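Local coordinates for protein glutathione peroxidase-like peroxiredoxin HYR1 (Saccharomyces cerevisiae, PDB 3CMI) that reduces hydroperoxides with thioredoxin as electron donor and senses peroxide stress, passing the oxidation on to the transcription activator YAP1, at residues V34-N39 against K137-K142; N39-C44 against K132-K137; G64-G69 against T97-K102. All coordinates share one frame; numbering follows the deposited sequence.

Interaction 1: residues V34-N39 against K137-K142; sequences VVLIVN and KFLVDK
V34 packs against L139 and K142 from the start of its strand, spreading its two methyls between them. CG1 lies anti to the backbone N (chi1 175°) and faces L139, with V34 CG1 4.1 Å from L139 CD1. CG2, beside the backbone N, lies against the aliphatic chain of K142, with V34 CG2 3.8 Å from K142 CG. The ammonium end of K142 goes on to the carbonyl of G32. V140 and K137 are the other two residues with much surface buried here. V140 pairs with V35 through two backbone hydrogen bonds. V140 N to V35 O is the short one, 2.7 Å, and lies in the carbonyl plane. V35 N to V140 O is 3.1 Å, its donor tilted 21° out of the carbonyl plane of V140. The V34 CA also makes a CA-H...O contact with V140 O. I37 and F138 form a second hydrogen-bonded pair, and I37 N to F138 O measures 2.7 Å and is nearly straight. K137 sits in a non-hydrogen-bonded pair with V38 and runs alongside it, K137 CG lying 4.1 Å from V38 CG2. K137 CB meets L36 CD2 at 3.8 Å. The ammonium group of K137 turns elsewhere, to the carbonyls of F135 and T154. V35, I37, F138 and V140 share one face of the sheet, where I37 and F138 reach L118 of helix 113-121. L36, V38, K137 and L139 share the other, where L139 packs on helix 160-167. Strand 34-41 thus has an antiparallel neighbour here and a parallel one in 65-72, the mixed central sheet of the thioredoxin fold.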
loop_
_atom_site.group_PDB
_atom_site.type_symbol
_atom_site.label_atom_id
_atom_site.label_comp_id
_atom_site.label_asym_id
_atom_site.label_seq_id
_atom_site.Cartn_x
_atom_site.Cartn_y
_atom_site.Cartn_z
ATOM N N VAL A 34 9.594 -3.954 5.304
ATOM C CA VAL A 34 8.882 -2.684 5.260
ATOM C C VAL A 34 7.969 -2.725 4.030
ATOM O O VAL A 34 8.398 -3.116 2.948
ATOM C CB VAL A 34 9.863 -1.481 5.215
ATOM C CG1 VAL A 34 9.116 -0.152 5.039
ATOM C CG2 VAL A 34 10.733 -1.446 6.479
ATOM N N VAL A 35 6.709 -2.346 4.205
ATOM C CA VAL A 35 5.722 -2.443 3.128
ATOM C C VAL A 35 5.020 -1.108 2.884
ATOM O O VAL A 35 4.537 -0.464 3.821
ATOM C CB VAL A 35 4.647 -3.541 3.420
ATOM C CG1 VAL A 35 3.742 -3.758 2.211
ATOM C CG2 VAL A 35 5.305 -4.859 3.820
ATOM N N LEU A 36 4.971 -0.703 1.618
ATOM C CA LEU A 36 4.183 0.455 1.203
ATOM C C LEU A 36 2.923 -0.087 0.529
ATOM O O LEU A 36 3.011 -0.808 -0.461
ATOM C CB LEU A 36 5.008 1.321 0.244
ATOM C CG LEU A 36 4.754 2.813 -0.040
ATOM C CD1 LEU A 36 4.203 3.041 -1.438
ATOM C CD2 LEU A 36 3.869 3.495 1.001
ATOM N N ILE A 37 1.753 0.210 1.089
ATOM C CA ILE A 37 0.512 -0.211 0.459
ATOM C C ILE A 37 -0.144 0.977 -0.231
ATOM O O ILE A 37 -0.453 1.988 0.401
ATOM C CB ILE A 37 -0.452 -0.928 1.450
ATOM C CG1 ILE A 37 0.215 -2.202 1.988
ATOM C CG2 ILE A 37 -1.779 -1.282 0.757
ATOM C CD1 ILE A 37 -0.614 -2.982 2.974
ATOM N N VAL A 38 -0.343 0.846 -1.538
ATOM C CA VAL A 38 -0.864 1.940 -2.351
ATOM C C VAL A 38 -2.066 1.487 -3.181
ATOM O O VAL A 38 -2.014 0.464 -3.869
ATOM C CB VAL A 38 0.254 2.566 -3.248
ATOM C CG1 VAL A 38 0.866 1.521 -4.197
ATOM C CG2 VAL A 38 -0.269 3.753 -4.024
ATOM N N ASN A 39 -3.161 2.233 -3.090
ATOM C CA ASN A 39 -4.274 2.012 -4.004
ATOM C C ASN A 39 -3.977 2.706 -5.325
ATOM O O ASN A 39 -3.587 3.874 -5.366
ATOM C CB ASN A 39 -5.625 2.436 -3.416
ATOM C CG ASN A 39 -5.706 3.918 -3.127
ATOM O OD1 ASN A 39 -6.430 4.658 -3.797
ATOM N ND2 ASN A 39 -4.976 4.359 -2.118
ATOM N N LYS A 137 -1.413 6.149 0.427
ATOM C CA LYS A 137 -0.308 5.264 0.812
ATOM C C LYS A 137 -0.265 4.983 2.314
ATOM O O LYS A 137 -0.440 5.894 3.140
ATOM C CB LYS A 137 1.029 5.882 0.389
ATOM C CG LYS A 137 1.139 6.245 -1.093
ATOM C CD LYS A 137 2.050 7.438 -1.287
ATOM C CE LYS A 137 2.020 7.942 -2.726
ATOM N NZ LYS A 137 1.026 9.030 -2.938
ATOM N N PHE A 138 -0.032 3.719 2.654
ATOM C CA PHE A 138 0.159 3.288 4.035
ATOM C C PHE A 138 1.521 2.622 4.141
ATOM O O PHE A 138 1.849 1.738 3.350
ATOM C CB PHE A 138 -0.902 2.264 4.454
ATOM C CG PHE A 138 -2.311 2.795 4.491
ATOM C CD1 PHE A 138 -3.064 2.915 3.321
ATOM C CD2 PHE A 138 -2.914 3.106 5.706
ATOM C CE1 PHE A 138 -4.382 3.376 3.363
ATOM C CE2 PHE A 138 -4.228 3.559 5.755
ATOM C CZ PHE A 138 -4.961 3.702 4.581
ATOM N N LEU A 139 2.310 3.043 5.124
ATOM C CA LEU A 139 3.619 2.454 5.358
ATOM C C LEU A 139 3.535 1.516 6.559
ATOM O O LEU A 139 3.046 1.904 7.626
ATOM C CB LEU A 139 4.647 3.566 5.583
ATOM C CG LEU A 139 6.131 3.394 5.259
ATOM C CD1 LEU A 139 6.394 2.735 3.901
ATOM C CD2 LEU A 139 6.806 4.756 5.336
ATOM N N VAL A 140 4.002 0.281 6.373
ATOM C CA VAL A 140 3.926 -0.761 7.396
ATOM C C VAL A 140 5.309 -1.194 7.917
ATOM O O VAL A 140 6.259 -1.368 7.150
ATOM C CB VAL A 140 3.112 -1.992 6.885
ATOM C CG1 VAL A 140 3.034 -3.087 7.940
ATOM C CG2 VAL A 140 1.704 -1.567 6.463
ATOM N N ASP A 141 5.372 -1.351 9.239
ATOM C CA ASP A 141 6.513 -1.846 10.034
ATOM C C ASP A 141 7.113 -3.164 9.529
ATOM O O ASP A 141 6.467 -3.909 8.786
ATOM C CB ASP A 141 5.966 -2.128 11.444
ATOM C CG ASP A 141 6.914 -1.755 12.544
ATOM O OD1 ASP A 141 7.972 -2.403 12.669
ATOM O OD2 ASP A 141 6.576 -0.838 13.318
ATOM N N LYS A 142 8.341 -3.453 9.968
ATOM C CA LYS A 142 8.931 -4.791 9.826
ATOM C C LYS A 142 8.276 -5.812 10.769
ATOM O O LYS A 142 8.405 -7.025 10.570
ATOM C CB LYS A 142 10.440 -4.756 10.073
ATOM C CG LYS A 142 11.253 -4.288 8.880
ATOM C CD LYS A 142 12.746 -4.402 9.146
ATOM C CE LYS A 142 13.556 -4.138 7.881
ATOM N NZ LYS A 142 13.393 -5.204 6.839
#

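Interaction 2: residues N39-C44 against K132-K137; sequences NVASKC and KWNFEK
N39 carries the polar half of this contact, with its amide set among the backbones of W133, F135 and E136. From CB, the side chain turns so that CG lies between the backbone N and the carbonyl carbon (chi1 63°). CG comes 3.8 Å from E136 N. OD1 approaches the carbonyl of W133, two acceptors that cannot bond each other. N39 ND2 is pressed close to E136 CB, at 3.2 Å. ND2 also donates to a water at 2.7 Å, and that water donates to E136 O, giving the amide a bridged link to the loop. The N39 backbone adds a short but bent bond, F135 N to N39 O at 2.7 Å, and a weak one from N39 N to E136 O. Strand 34-41 ends just beyond, and its continuation carries the active-site cysteine C44 toward helix 47-60, as in thioredoxin-fold peroxidases. The W-N-F sequence opposite is a familiar signature of the glutathione peroxidase family. F135 lays its ring obliquely against the strand. F135 CE1 touches V40 CG2 at 3.7 Å, and F135 CZ is 4.1 Å from A41 CB. Y50 of helix 47-60 meets the same ring edge-to-face. A41 points its methyl at the amide of N134, with A41 CB 3.8 Å from N134 CG. The carboxylate of E136 turns away from N39. OE2 accepts from K132 N, and OE1 forms a salt bridge with R149.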
loop_
_atom_site.group_PDB
_atom_site.type_symbol
_atom_site.label_atom_id
_atom_site.label_comp_id
_atom_site.label_asym_id
_atom_site.label_seq_id
_atom_site.Cartn_x
_atom_site.Cartn_y
_atom_site.Cartn_z
ATOM N N ASN A 39 -3.161 2.233 -3.090
ATOM C CA ASN A 39 -4.274 2.012 -4.004
ATOM C C ASN A 39 -3.977 2.706 -5.325
ATOM O O ASN A 39 -3.587 3.874 -5.366
ATOM C CB ASN A 39 -5.625 2.436 -3.416
ATOM C CG ASN A 39 -5.706 3.918 -3.127
ATOM O OD1 ASN A 39 -6.430 4.658 -3.797
ATOM N ND2 ASN A 39 -4.976 4.359 -2.118
ATOM N N VAL A 40 -4.145 1.958 -6.400
ATOM C CA VAL A 40 -3.687 2.362 -7.708
ATOM C C VAL A 40 -4.879 2.573 -8.637
ATOM O O VAL A 40 -5.941 1.986 -8.431
ATOM C CB VAL A 40 -2.666 1.310 -8.222
ATOM C CG1 VAL A 40 -2.882 0.939 -9.682
ATOM C CG2 VAL A 40 -1.249 1.781 -7.932
ATOM N N ALA A 41 -4.710 3.437 -9.632
ATOM C CA ALA A 41 -5.783 3.759 -10.565
ATOM C C ALA A 41 -6.019 2.627 -11.559
ATOM O O ALA A 41 -5.088 2.164 -12.225
ATOM C CB ALA A 41 -5.483 5.053 -11.291
ATOM N N SER A 42 -7.273 2.186 -11.647
ATOM C CA SER A 42 -7.668 1.133 -12.576
ATOM C C SER A 42 -7.622 1.636 -14.020
ATOM O O SER A 42 -7.319 0.873 -14.938
ATOM C CB SER A 42 -9.064 0.617 -12.230
ATOM O OG SER A 42 -9.377 -0.548 -12.971
ATOM N N LYS A 43 -7.920 2.921 -14.204
ATOM C CA LYS A 43 -7.853 3.568 -15.514
ATOM C C LYS A 43 -6.446 4.085 -15.816
ATOM O O LYS A 43 -5.633 4.276 -14.907
ATOM C CB LYS A 43 -8.866 4.715 -15.604
ATOM C CG LYS A 43 -10.317 4.265 -15.655
ATOM C CD LYS A 43 -11.261 5.455 -15.733
ATOM C CE LYS A 43 -12.709 5.002 -15.863
ATOM N NZ LYS A 43 -13.648 6.156 -15.915
ATOM N N CYS A 44 -6.173 4.305 -17.101
ATOM C CA CYS A 44 -4.874 4.794 -17.565
ATOM C C CYS A 44 -4.734 6.307 -17.384
ATOM O O CYS A 44 -5.702 6.997 -17.051
ATOM C CB CYS A 44 -4.665 4.426 -19.038
ATOM S SG CYS A 44 -4.802 2.663 -19.414
ATOM N N LYS A 132 -9.530 8.955 -0.036
ATOM C CA LYS A 132 -10.031 10.153 -0.718
ATOM C C LYS A 132 -9.872 10.086 -2.236
ATOM O O LYS A 132 -10.782 10.473 -2.972
ATOM C CB LYS A 132 -9.363 11.425 -0.168
ATOM C CG LYS A 132 -10.095 12.094 0.995
ATOM C CD LYS A 132 -9.879 11.355 2.318
ATOM C CE LYS A 132 -10.683 11.980 3.461
ATOM N NZ LYS A 132 -10.057 13.227 4.001
ATOM N N TRP A 133 -8.714 9.611 -2.698
ATOM C CA TRP A 133 -8.444 9.524 -4.131
ATOM C C TRP A 133 -7.421 8.437 -4.460
ATOM O O TRP A 133 -6.928 7.745 -3.568
ATOM C CB TRP A 133 -7.992 10.889 -4.682
ATOM C CG TRP A 133 -8.586 11.207 -6.031
ATOM C CD1 TRP A 133 -9.897 11.506 -6.302
ATOM C CD2 TRP A 133 -7.898 11.254 -7.287
ATOM N NE1 TRP A 133 -10.064 11.734 -7.648
ATOM C CE2 TRP A 133 -8.854 11.587 -8.276
ATOM C CE3 TRP A 133 -6.566 11.051 -7.674
ATOM C CZ2 TRP A 133 -8.520 11.721 -9.630
ATOM C CZ3 TRP A 133 -6.233 11.181 -9.023
ATOM C CH2 TRP A 133 -7.208 11.514 -9.983
ATOM N N ASN A 134 -7.122 8.284 -5.746
ATOM C CA ASN A 134 -6.059 7.390 -6.206
ATOM C C ASN A 134 -4.731 7.656 -5.504
ATOM O O ASN A 134 -4.425 8.800 -5.167
ATOM C CB ASN A 134 -5.866 7.539 -7.714
ATOM C CG ASN A 134 -7.055 7.044 -8.509
ATOM O OD1 ASN A 134 -7.603 5.976 -8.231
ATOM N ND2 ASN A 134 -7.454 7.817 -9.513
ATOM N N PHE A 135 -3.958 6.593 -5.279
ATOM C CA PHE A 135 -2.566 6.691 -4.793
ATOM C C PHE A 135 -2.387 7.188 -3.355
ATOM O O PHE A 135 -1.384 7.827 -3.032
ATOM C CB PHE A 135 -1.683 7.498 -5.765
ATOM C CG PHE A 135 -1.727 6.997 -7.179
ATOM C CD1 PHE A 135 -1.057 5.831 -7.540
ATOM C CD2 PHE A 135 -2.439 7.690 -8.150
ATOM C CE1 PHE A 135 -1.101 5.360 -8.852
ATOM C CE2 PHE A 135 -2.491 7.231 -9.462
ATOM C CZ PHE A 135 -1.822 6.063 -9.815
ATOM N N GLU A 136 -3.349 6.880 -2.493
ATOM C CA GLU A 136 -3.148 7.023 -1.056
ATOM C C GLU A 136 -2.229 5.880 -0.592
ATOM O O GLU A 136 -2.255 4.785 -1.161
ATOM C CB GLU A 136 -4.492 6.997 -0.325
ATOM C CG GLU A 136 -4.518 7.848 0.922
ATOM C CD GLU A 136 -5.919 8.215 1.386
ATOM O OE1 GLU A 136 -6.273 7.824 2.510
ATOM O OE2 GLU A 136 -6.664 8.899 0.654
ATOM N N LYS A 137 -1.413 6.149 0.427
ATOM C CA LYS A 137 -0.308 5.264 0.812
ATOM C C LYS A 137 -0.265 4.983 2.314
ATOM O O LYS A 137 -0.440 5.894 3.140
ATOM C CB LYS A 137 1.029 5.882 0.389
ATOM C CG LYS A 137 1.139 6.245 -1.093
ATOM C CD LYS A 137 2.050 7.438 -1.287
ATOM C CE LYS A 137 2.020 7.942 -2.726
ATOM N NZ LYS A 137 1.026 9.030 -2.938
HETATM O O HOH W 1 -3.800 2.957 -0.199
HETATM O O HOH W 2 -7.297 3.764 -6.711
#

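Interaction 3: residues G64-G69 against T97-K102; sequences GFTIIG and TFPIMK
The F98 ring takes I67 over one face and the backbone of G69 at its edge. I67 CB lies 4.0 Å from the ring centroid and 22° off the normal, a CH-pi contact shifted toward the rim. I67 CG2 continues along the same ring and reaches F98 CE1 at 3.7 Å. G69 N sits near the ring plane, beside CE1. F98 CG lies between its backbone N and carbonyl carbon (chi1 55°), which brings the ring up to the strand. The P99 ring meets I68 and T66 instead, with CD nearest T66 OG1. P99 CD is 3.1 Å from I67 O, while I68 CD1 approaches both P99 CB and P99 CG. Further on, I68 CG2 packs on M101 CG at 3.6 Å, and M101 also touches F25. G69 gives the backbone bonds. G69 N to P99 O is 2.9 Å and almost straight (177°). M101 N to G69 O is 3.0 Å, with the donor nearly in line with the carbonyl. G69 therefore bonds to both neighbours of I100, the pattern of a parallel bridge, and it is the one bridge between the segments. Without a side chain, G69 lets I100 CD1 come within 4.1 Å of its CA. F98 and T97 also touch helix 47-60. The segment 97-102 lies along strand 65-72, an outer strand of this sheet in the thioredoxin fold, on the side away from strand 34-41.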
loop_
_atom_site.group_PDB
_atom_site.type_symbol
_atom_site.label_atom_id
_atom_site.label_comp_id
_atom_site.label_asym_id
_atom_site.label_seq_id
_atom_site.Cartn_x
_atom_site.Cartn_y
_atom_site.Cartn_z
ATOM N N GLY A 64 14.885 -5.181 1.918
ATOM C CA GLY A 64 13.732 -5.770 2.603
ATOM C C GLY A 64 12.539 -4.829 2.567
ATOM O O GLY A 64 11.982 -4.469 3.605
ATOM N N PHE A 65 12.168 -4.425 1.357
ATOM C CA PHE A 65 11.095 -3.467 1.126
ATOM C C PHE A 65 10.282 -3.926 -0.064
ATOM O O PHE A 65 10.829 -4.456 -1.033
ATOM C CB PHE A 65 11.663 -2.074 0.842
ATOM C CG PHE A 65 10.623 -1.066 0.398
ATOM C CD1 PHE A 65 9.802 -0.431 1.331
ATOM C CD2 PHE A 65 10.464 -0.759 -0.956
ATOM C CE1 PHE A 65 8.842 0.501 0.926
ATOM C CE2 PHE A 65 9.511 0.164 -1.373
ATOM C CZ PHE A 65 8.697 0.797 -0.432
ATOM N N THR A 66 8.973 -3.718 0.007
ATOM C CA THR A 66 8.115 -4.002 -1.132
ATOM C C THR A 66 6.941 -3.037 -1.203
ATOM O O THR A 66 6.673 -2.307 -0.246
ATOM C CB THR A 66 7.635 -5.476 -1.145
ATOM O OG1 THR A 66 7.156 -5.799 -2.454
ATOM C CG2 THR A 66 6.535 -5.718 -0.102
ATOM N N ILE A 67 6.271 -3.026 -2.356
ATOM C CA ILE A 67 5.056 -2.242 -2.566
ATOM C C ILE A 67 3.939 -3.165 -3.032
ATOM O O ILE A 67 4.114 -3.924 -3.987
ATOM C CB ILE A 67 5.253 -1.121 -3.617
ATOM C CG1 ILE A 67 6.421 -0.205 -3.219
ATOM C CG2 ILE A 67 3.966 -0.295 -3.773
ATOM C CD1 ILE A 67 6.826 0.774 -4.292
ATOM N N ILE A 68 2.801 -3.108 -2.347
ATOM C CA ILE A 68 1.626 -3.854 -2.790
ATOM C C ILE A 68 0.642 -2.848 -3.386
ATOM O O ILE A 68 0.157 -1.951 -2.689
ATOM C CB ILE A 68 0.971 -4.681 -1.635
ATOM C CG1 ILE A 68 2.032 -5.424 -0.799
ATOM C CG2 ILE A 68 -0.093 -5.646 -2.186
ATOM C CD1 ILE A 68 2.918 -6.430 -1.581
ATOM N N GLY A 69 0.394 -2.971 -4.689
ATOM C CA GLY A 69 -0.509 -2.059 -5.392
ATOM C C GLY A 69 -1.900 -2.644 -5.545
ATOM O O GLY A 69 -2.054 -3.747 -6.057
ATOM N N THR A 97 7.066 -3.507 -11.485
ATOM C CA THR A 97 7.567 -4.855 -11.180
ATOM C C THR A 97 7.253 -5.329 -9.757
ATOM O O THR A 97 7.630 -6.435 -9.369
ATOM C CB THR A 97 9.084 -4.994 -11.432
ATOM O OG1 THR A 97 9.790 -4.061 -10.611
ATOM C CG2 THR A 97 9.430 -4.754 -12.907
ATOM N N PHE A 98 6.574 -4.493 -8.978
ATOM C CA PHE A 98 6.170 -4.877 -7.630
ATOM C C PHE A 98 4.783 -5.524 -7.658
ATOM O O PHE A 98 4.054 -5.350 -8.633
ATOM C CB PHE A 98 6.223 -3.673 -6.675
ATOM C CG PHE A 98 5.425 -2.482 -7.132
ATOM C CD1 PHE A 98 4.048 -2.414 -6.910
ATOM C CD2 PHE A 98 6.057 -1.406 -7.745
ATOM C CE1 PHE A 98 3.314 -1.301 -7.316
ATOM C CE2 PHE A 98 5.331 -0.292 -8.155
ATOM C CZ PHE A 98 3.955 -0.239 -7.940
ATOM N N PRO A 99 4.419 -6.283 -6.601
ATOM C CA PRO A 99 3.138 -7.010 -6.623
ATOM C C PRO A 99 1.902 -6.133 -6.844
ATOM O O PRO A 99 1.671 -5.171 -6.109
ATOM C CB PRO A 99 3.087 -7.679 -5.243
ATOM C CG PRO A 99 4.517 -7.810 -4.849
ATOM C CD PRO A 99 5.161 -6.550 -5.354
ATOM N N ILE A 100 1.134 -6.485 -7.874
ATOM C CA ILE A 100 -0.160 -5.874 -8.170
ATOM C C ILE A 100 -1.251 -6.903 -7.879
ATOM O O ILE A 100 -1.125 -8.075 -8.230
ATOM C CB ILE A 100 -0.237 -5.377 -9.646
ATOM C CG1 ILE A 100 0.820 -4.293 -9.923
ATOM C CG2 ILE A 100 -1.649 -4.908 -10.020
ATOM C CD1 ILE A 100 0.606 -2.954 -9.201
ATOM N N MET A 101 -2.317 -6.462 -7.220
ATOM C CA MET A 101 -3.375 -7.364 -6.778
ATOM C C MET A 101 -4.582 -7.280 -7.705
ATOM O O MET A 101 -4.608 -6.452 -8.614
ATOM C CB MET A 101 -3.787 -7.023 -5.341
ATOM C CG MET A 101 -2.644 -7.004 -4.325
ATOM S SD MET A 101 -2.029 -8.643 -3.876
ATOM C CE MET A 101 -0.546 -8.733 -4.872
ATOM N N LYS A 102 -5.567 -8.154 -7.477
ATOM C CA LYS A 102 -6.878 -8.057 -8.120
ATOM C C LYS A 102 -7.561 -6.733 -7.740
ATOM O O LYS A 102 -7.394 -6.236 -6.616
ATOM C CB LYS A 102 -7.758 -9.247 -7.702
ATOM C CG LYS A 102 -9.102 -9.363 -8.423
ATOM C CD LYS A 102 -9.949 -10.506 -7.850
ATOM C CE LYS A 102 -11.379 -10.493 -8.397
ATOM N NZ LYS A 102 -12.311 -11.338 -7.581
#

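All three contacts reach one four-stranded sheet. Interactions 1 and 2 use successive parts of strand 34-41 and share N39 and K137; their centres are about 14 Å apart. Interaction 3 lies on strand 65-72, on the other side of strand 34-41 from interaction 1; those two centres are about 10 Å apart. V34 and L36 link them through backbone contacts with G64 and I68. Along the chain the order is 34-39, 39-44, 64-69, 97-102, 132-137 and 137-142, so interaction 3 lies within interaction 2, and both within interaction 1. Distant parts of the chain thus meet at one core sheet, with active-site C44 just beyond one strand end. Residues 77-94, between the segments of interaction 3, are not modelled.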